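Local coordinates for protein putative trimethylamine methyltransferase (Rhizobium meliloti, PDB 4YYC) that belongs to the trimethylamine methyltransferase (MttB) family and probably acts as a methyltransferase, at residues 51-56 / 343-348; 276-281 / 287-292; 335-340 / 378-383. All coordinates share one frame; numbering follows the deposited sequence.

Contact 1 (51-56 / 343-348); sequences YEVLDE and AAQLAR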
# COMPACT_ATOMS: atom_id res chain seq x y z
N TYR A 51 -5.31 -9.88 6.26
CA TYR A 51 -6.42 -8.95 6.15
C TYR A 51 -7.54 -9.57 5.33
O TYR A 51 -7.27 -10.08 4.21
CB TYR A 51 -5.93 -7.68 5.45
CG TYR A 51 -7.00 -6.63 5.45
CD1 TYR A 51 -7.36 -5.99 6.62
CD2 TYR A 51 -7.63 -6.23 4.28
CE1 TYR A 51 -8.34 -5.04 6.65
CE2 TYR A 51 -8.61 -5.26 4.29
CZ TYR A 51 -8.96 -4.64 5.47
OH TYR A 51 -9.91 -3.67 5.54
N GLU A 52 -8.75 -9.51 5.86
CA GLU A 52 -9.95 -10.13 5.30
C GLU A 52 -10.93 -9.09 4.82
O GLU A 52 -11.13 -8.08 5.50
CB GLU A 52 -10.71 -10.89 6.34
CG GLU A 52 -9.87 -11.83 7.13
CD GLU A 52 -10.71 -12.73 8.02
OE1 GLU A 52 -11.78 -12.34 8.58
OE2 GLU A 52 -10.28 -13.85 8.17
N VAL A 53 -11.55 -9.35 3.67
CA VAL A 53 -12.63 -8.57 3.14
C VAL A 53 -14.01 -9.23 3.10
O VAL A 53 -14.97 -8.53 2.90
CB VAL A 53 -12.29 -7.98 1.78
CG1 VAL A 53 -11.02 -7.13 1.91
CG2 VAL A 53 -12.14 -9.06 0.74
N LEU A 54 -14.10 -10.54 3.27
CA LEU A 54 -15.38 -11.24 3.25
C LEU A 54 -15.62 -11.83 4.61
O LEU A 54 -14.70 -12.34 5.23
CB LEU A 54 -15.37 -12.37 2.24
CG LEU A 54 -15.13 -12.00 0.77
CD1 LEU A 54 -14.87 -13.19 -0.12
CD2 LEU A 54 -16.34 -11.17 0.33
N ASP A 55 -16.85 -11.71 5.09
CA ASP A 55 -17.26 -12.40 6.32
C ASP A 55 -17.74 -13.81 6.02
O ASP A 55 -17.77 -14.20 4.85
CB ASP A 55 -18.28 -11.59 7.12
CG ASP A 55 -19.64 -11.45 6.44
OD1 ASP A 55 -20.00 -12.16 5.46
OD2 ASP A 55 -20.41 -10.61 6.95
N GLU A 56 -18.10 -14.57 7.06
CA GLU A 56 -18.41 -15.98 6.88
C GLU A 56 -19.53 -16.16 5.87
O GLU A 56 -19.46 -17.05 5.02
CB GLU A 56 -18.77 -16.65 8.21
CG GLU A 56 -19.03 -18.16 8.12
CD GLU A 56 -17.84 -19.02 7.67
OE1 GLU A 56 -16.65 -18.63 7.84
OE2 GLU A 56 -18.09 -20.14 7.15
N ALA A 343 -9.84 -13.82 -2.55
CA ALA A 343 -9.38 -15.09 -3.10
C ALA A 343 -8.43 -15.78 -2.10
O ALA A 343 -8.43 -17.01 -1.93
CB ALA A 343 -8.70 -14.88 -4.45
N ALA A 344 -7.60 -15.00 -1.42
CA ALA A 344 -6.73 -15.57 -0.39
C ALA A 344 -7.52 -16.26 0.74
O ALA A 344 -7.14 -17.35 1.20
CB ALA A 344 -5.84 -14.49 0.20
N GLN A 345 -8.62 -15.64 1.15
CA GLN A 345 -9.50 -16.24 2.11
C GLN A 345 -10.04 -17.56 1.60
O GLN A 345 -10.04 -18.57 2.35
CB GLN A 345 -10.67 -15.32 2.48
CG GLN A 345 -10.25 -14.05 3.15
CD GLN A 345 -11.43 -13.17 3.54
OE1 GLN A 345 -11.69 -12.14 2.90
NE2 GLN A 345 -12.16 -13.61 4.54
N LEU A 346 -10.50 -17.57 0.36
CA LEU A 346 -11.05 -18.82 -0.25
C LEU A 346 -10.00 -19.90 -0.38
O LEU A 346 -10.28 -21.09 -0.21
CB LEU A 346 -11.67 -18.51 -1.60
CG LEU A 346 -12.91 -17.62 -1.50
CD1 LEU A 346 -13.21 -17.09 -2.90
CD2 LEU A 346 -14.09 -18.31 -0.86
N ALA A 347 -8.76 -19.49 -0.70
CA ALA A 347 -7.64 -20.45 -0.79
C ALA A 347 -7.29 -21.09 0.54
O ALA A 347 -7.06 -22.33 0.63
CB ALA A 347 -6.43 -19.74 -1.39
N ARG A 348 -7.30 -20.31 1.61
CA ARG A 348 -6.99 -20.86 2.95
C ARG A 348 -8.06 -21.86 3.33
O ARG A 348 -7.76 -22.92 3.89
CB ARG A 348 -6.85 -19.76 4.00
CG ARG A 348 -5.53 -18.98 3.92
CD ARG A 348 -5.39 -18.00 5.08
NE ARG A 348 -6.26 -16.83 4.98
CZ ARG A 348 -6.00 -15.73 4.28
NH1 ARG A 348 -4.89 -15.59 3.58
NH2 ARG A 348 -6.89 -14.74 4.29
O HOH W 1 -7.00 -12.22 2.73
O HOH W 2 -11.36 -15.95 6.06
O HOH W 3 -8.47 -14.89 6.64
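The amide oxygen OE1 of Q345 is gripped by two consecutive backbone amides, V53 N and L54 N, each 2.9 Å away. Q345 stands on helix 334-350, one of the helices packed around the curled, largely parallel sheet of this MttB-family fold, and it holds the loop that leads into helix 56-73. The two donors use OE1 differently: L54 N lies in the carbonyl plane on a lone pair, whereas V53 N sits above that plane, 44° out of it. The other half of the amide completes the grip, since Q345 NE2 gives a nearly straight bond of 2.9 Å to L54 O. Only one orientation of the amide suits these three main-chain partners, and the second N-H of NE2 goes to a water. The chain reaches the loop extended, CG anti to the carbonyl carbon (chi1 -64°), and is crossed at about a right angle by E52, whose CB lies 3.6 Å from Q345 NE2. The carboxylate and amide planes are only 16° apart. E52 also forms a salt bridge through OE1 with R49 of the second subunit, making the loop part of the dimer contact. D55 follows as the N-cap of helix 56-73, its OD1 accepting from G58 N. Three waters extend the network: one bridges Q345 NE2 and E52 OE2, another links E52 OE2 with R348 NH2, and the third accepts from R348 NH2 at 3.0 Å while donating to Y51 O at 2.6 Å.

Contact 2 (276-281 / 287-292); sequences ILSGAM and AGTLTQ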
# COMPACT_ATOMS: atom_id res chain seq x y z
N ILE A 276 -7.19 -13.25 -15.58
CA ILE A 276 -8.41 -12.49 -15.65
C ILE A 276 -8.20 -10.99 -15.66
O ILE A 276 -7.43 -10.45 -14.87
CB ILE A 276 -9.32 -12.89 -14.51
CG1 ILE A 276 -9.94 -14.26 -14.88
CG2 ILE A 276 -10.42 -11.90 -14.21
CD1 ILE A 276 -10.58 -14.87 -13.68
N LEU A 277 -8.85 -10.35 -16.63
CA LEU A 277 -9.15 -8.93 -16.58
C LEU A 277 -10.65 -8.83 -16.33
O LEU A 277 -11.47 -9.22 -17.19
CB LEU A 277 -8.79 -8.26 -17.89
CG LEU A 277 -7.30 -8.37 -18.26
CD1 LEU A 277 -7.10 -7.68 -19.60
CD2 LEU A 277 -6.44 -7.73 -17.18
N SER A 278 -11.04 -8.30 -15.18
CA SER A 278 -12.46 -8.26 -14.81
C SER A 278 -13.20 -7.37 -15.79
O SER A 278 -12.72 -6.29 -16.13
CB SER A 278 -12.64 -7.75 -13.39
OG SER A 278 -12.22 -8.71 -12.46
N GLY A 279 -14.37 -7.83 -16.24
CA GLY A 279 -15.08 -7.16 -17.33
C GLY A 279 -14.82 -7.75 -18.70
O GLY A 279 -15.57 -7.51 -19.66
N ALA A 280 -13.73 -8.48 -18.86
CA ALA A 280 -13.40 -9.08 -20.15
C ALA A 280 -13.38 -10.60 -20.02
O ALA A 280 -14.18 -11.28 -20.69
CB ALA A 280 -12.07 -8.55 -20.65
N MSE A 281 -12.53 -11.14 -19.15
CA MSE A 281 -12.41 -12.60 -18.98
C MSE A 281 -13.14 -13.10 -17.75
O MSE A 281 -13.12 -14.29 -17.48
CB MSE A 281 -10.95 -13.04 -18.87
CG MSE A 281 -10.23 -12.93 -20.21
SE MSE A 281 -9.31 -11.19 -20.29
CE MSE A 281 -7.47 -11.87 -20.10
N ALA A 287 -17.51 -9.95 -6.68
CA ALA A 287 -18.11 -11.20 -6.33
C ALA A 287 -18.21 -12.20 -7.50
O ALA A 287 -17.93 -13.38 -7.33
CB ALA A 287 -19.46 -11.03 -5.72
N GLY A 288 -18.57 -11.71 -8.68
CA GLY A 288 -18.65 -12.59 -9.85
C GLY A 288 -17.29 -13.10 -10.28
O GLY A 288 -17.17 -14.28 -10.67
N THR A 289 -16.29 -12.23 -10.21
CA THR A 289 -14.93 -12.60 -10.52
C THR A 289 -14.44 -13.70 -9.55
O THR A 289 -13.87 -14.69 -9.99
CB THR A 289 -14.00 -11.37 -10.48
OG1 THR A 289 -14.35 -10.50 -11.58
CG2 THR A 289 -12.53 -11.73 -10.59
N LEU A 290 -14.65 -13.50 -8.25
CA LEU A 290 -14.25 -14.50 -7.27
C LEU A 290 -14.91 -15.86 -7.50
O LEU A 290 -14.31 -16.89 -7.30
CB LEU A 290 -14.58 -14.07 -5.84
CG LEU A 290 -13.61 -13.06 -5.27
CD1 LEU A 290 -14.13 -12.57 -3.95
CD2 LEU A 290 -12.20 -13.65 -5.12
N THR A 291 -16.21 -15.85 -7.81
CA THR A 291 -16.91 -17.08 -8.07
C THR A 291 -16.27 -17.83 -9.24
O THR A 291 -16.05 -19.04 -9.19
CB THR A 291 -18.38 -16.74 -8.38
OG1 THR A 291 -18.92 -16.09 -7.22
CG2 THR A 291 -19.15 -17.94 -8.70
N GLN A 292 -16.01 -17.09 -10.32
CA GLN A 292 -15.40 -17.74 -11.50
C GLN A 292 -13.99 -18.26 -11.18
O GLN A 292 -13.62 -19.36 -11.58
CB GLN A 292 -15.34 -16.80 -12.67
CG GLN A 292 -15.11 -17.52 -13.99
CD GLN A 292 -14.88 -16.48 -15.08
OE1 GLN A 292 -15.80 -15.80 -15.46
NE2 GLN A 292 -13.64 -16.34 -15.55
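Q292 leaves helix 286-307 toward the turn after strand 269-277. From CB its chain runs extended, with CG anti to the backbone N (chi1 -163°), which carries the amide past I276. CD comes to 3.7 Å from M281 O, and NE2 lies 3.9 Å from I276 CD1 and donates to M281 O at 2.9 Å. This bond is almost perfectly straight at 177°, with the donor in the carbonyl plane. NE2 has a second acceptor in E296 OE2, one turn further along the helix, so both partners together fix the rotation of the amide; OE1 forms a weak hydrogen bond with Y445 OH of the second subunit. One turn earlier, T289 OG1 and S278 OG are 2.9 Å apart in the conformer described. T289 OG1 is also hydrogen-bonded to S282 OG and T285 O, and S278 OG only weakly to S282 OG. T289 CG2 lies 3.6 Å from S278 OG and also reaches I276 CG2 at 4.2 Å. These elements form the first half of the beta-alpha-beta unit made by strand 269-277, helix 286-307 and strand 313-322. I276 and S278 pair through their backbones with strand 313-322, while the helix rests against helix 334-350 through T289 and L290 and against helix 56-73 through A287, L290 and T291.

Contact 3 (335-340 / 378-383); sequences EPSLVS and LNMTLL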
# COMPACT_ATOMS: atom_id res chain seq x y z
N GLU A 335 -10.67 -2.76 -7.26
CA GLU A 335 -11.37 -4.02 -7.53
C GLU A 335 -10.40 -5.24 -7.53
O GLU A 335 -10.66 -6.21 -6.80
CB GLU A 335 -12.21 -3.90 -8.79
CG GLU A 335 -13.26 -2.79 -8.69
CD GLU A 335 -12.78 -1.30 -8.88
OE1 GLU A 335 -11.64 -0.99 -9.36
OE2 GLU A 335 -13.58 -0.36 -8.53
N PRO A 336 -9.23 -5.15 -8.21
CA PRO A 336 -8.30 -6.27 -8.15
C PRO A 336 -7.77 -6.56 -6.74
O PRO A 336 -7.52 -7.72 -6.40
CB PRO A 336 -7.14 -5.88 -9.09
CG PRO A 336 -7.73 -4.85 -9.99
CD PRO A 336 -8.83 -4.17 -9.24
N SER A 337 -7.63 -5.53 -5.91
CA SER A 337 -7.17 -5.76 -4.55
C SER A 337 -8.24 -6.51 -3.75
O SER A 337 -7.93 -7.44 -3.00
CB SER A 337 -6.78 -4.47 -3.83
OG SER A 337 -5.49 -4.05 -4.30
N LEU A 338 -9.47 -6.10 -3.89
CA LEU A 338 -10.56 -6.78 -3.18
C LEU A 338 -10.72 -8.21 -3.64
O LEU A 338 -10.88 -9.13 -2.82
CB LEU A 338 -11.90 -6.05 -3.38
CG LEU A 338 -11.94 -4.67 -2.71
CD1 LEU A 338 -13.18 -3.89 -3.16
CD2 LEU A 338 -11.85 -4.69 -1.21
N VAL A 339 -10.66 -8.42 -4.93
CA VAL A 339 -10.66 -9.80 -5.48
C VAL A 339 -9.53 -10.63 -4.83
O VAL A 339 -9.76 -11.73 -4.34
CB VAL A 339 -10.46 -9.82 -7.01
CG1 VAL A 339 -10.13 -11.22 -7.56
CG2 VAL A 339 -11.69 -9.25 -7.72
N SER A 340 -8.32 -10.09 -4.82
CA SER A 340 -7.22 -10.87 -4.32
C SER A 340 -7.24 -11.11 -2.82
O SER A 340 -6.89 -12.21 -2.35
CB SER A 340 -5.89 -10.29 -4.74
OG SER A 340 -5.75 -10.44 -6.14
N LEU A 378 1.38 -4.65 -4.20
CA LEU A 378 2.31 -5.34 -3.31
C LEU A 378 1.89 -5.30 -1.84
O LEU A 378 2.02 -6.29 -1.09
CB LEU A 378 3.72 -4.78 -3.48
CG LEU A 378 4.81 -5.49 -2.67
CD1 LEU A 378 4.97 -6.90 -3.23
CD2 LEU A 378 6.10 -4.68 -2.83
N ASN A 379 1.35 -4.18 -1.39
CA ASN A 379 0.87 -4.11 -0.01
C ASN A 379 -0.29 -5.10 0.21
O ASN A 379 -0.32 -5.78 1.22
CB ASN A 379 0.53 -2.66 0.40
CG ASN A 379 1.79 -1.83 0.69
OD1 ASN A 379 2.61 -2.15 1.57
ND2 ASN A 379 1.92 -0.72 -0.02
N MSE A 380 -1.20 -5.21 -0.73
CA MSE A 380 -2.28 -6.22 -0.66
C MSE A 380 -1.67 -7.59 -0.64
O MSE A 380 -2.07 -8.47 0.12
CB MSE A 380 -3.27 -6.03 -1.80
CG MSE A 380 -4.29 -7.13 -1.98
SE MSE A 380 -3.61 -8.74 -2.84
CE MSE A 380 -3.33 -7.97 -4.61
N THR A 381 -0.61 -7.79 -1.44
CA THR A 381 -0.04 -9.13 -1.59
C THR A 381 0.45 -9.63 -0.24
O THR A 381 0.19 -10.76 0.18
CB THR A 381 1.11 -9.10 -2.61
OG1 THR A 381 0.62 -8.68 -3.89
CG2 THR A 381 1.77 -10.44 -2.76
N LEU A 382 1.12 -8.75 0.49
CA LEU A 382 1.64 -9.15 1.81
C LEU A 382 0.49 -9.30 2.80
O LEU A 382 0.43 -10.29 3.57
CB LEU A 382 2.61 -8.11 2.34
CG LEU A 382 3.20 -8.45 3.72
CD1 LEU A 382 4.14 -9.61 3.60
CD2 LEU A 382 3.89 -7.25 4.34
N LEU A 383 -0.40 -8.33 2.85
CA LEU A 383 -1.42 -8.34 3.89
C LEU A 383 -2.45 -9.43 3.69
O LEU A 383 -3.04 -9.92 4.67
CB LEU A 383 -2.10 -6.96 3.98
CG LEU A 383 -1.17 -5.82 4.39
CD1 LEU A 383 -1.98 -4.56 4.47
CD2 LEU A 383 -0.51 -6.09 5.71
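M380, a selenomethionine, crosses from helix 368-383 to helix 334-350 and lies with its bent side chain over S337 and S340. This is helix-to-helix packing beside the curled, largely parallel sheet, in what is probably the helical layer of the MttB fold, and one long, bent side chain runs along two serines on successive turns of the other helix. CG leaves anti to the backbone N (chi1 170°), pointing the chain at the opposite helix; the bends that follow at chi2 and chi3 then fold its end toward S340. Its successive atoms meet the two serines in order. CB and CG lie beside S337, the former 3.9 Å from OG and the latter 3.8 Å from the main-chain O. Beyond them SE and CE close on S340 CB, with SE at 3.3 Å, so the packing is tight here. S340 OG is hydrogen-bonded to T356 OG1, while its CB faces the selenium. Y341, the next residue on helix 334-350, also packs against M380. The closest carbon pair is S340 CB with M380 CE, at 3.5 Å, shorter than usual for van der Waals contact.

From the N terminus, the loop 51-56 is the first segment to be met, but its partner lies 287 residues further on, so contact 1 closes the longest loop. Contact 2, a local closure within one beta-alpha-beta unit, falls wholly inside that span. Contact 3 crosses contact 1: it opens at 335-340, before 343-348 is reached, and closes at 378-383. Helix 334-350 serves both. L290 of contact 2 packs on V339, A343, L346 and L54, bringing helix 286-307 against that helix and the N-terminal loop. Y51 N and L383 O, 2.8 Å apart, probably form a hydrogen bond between contacts 1 and 3.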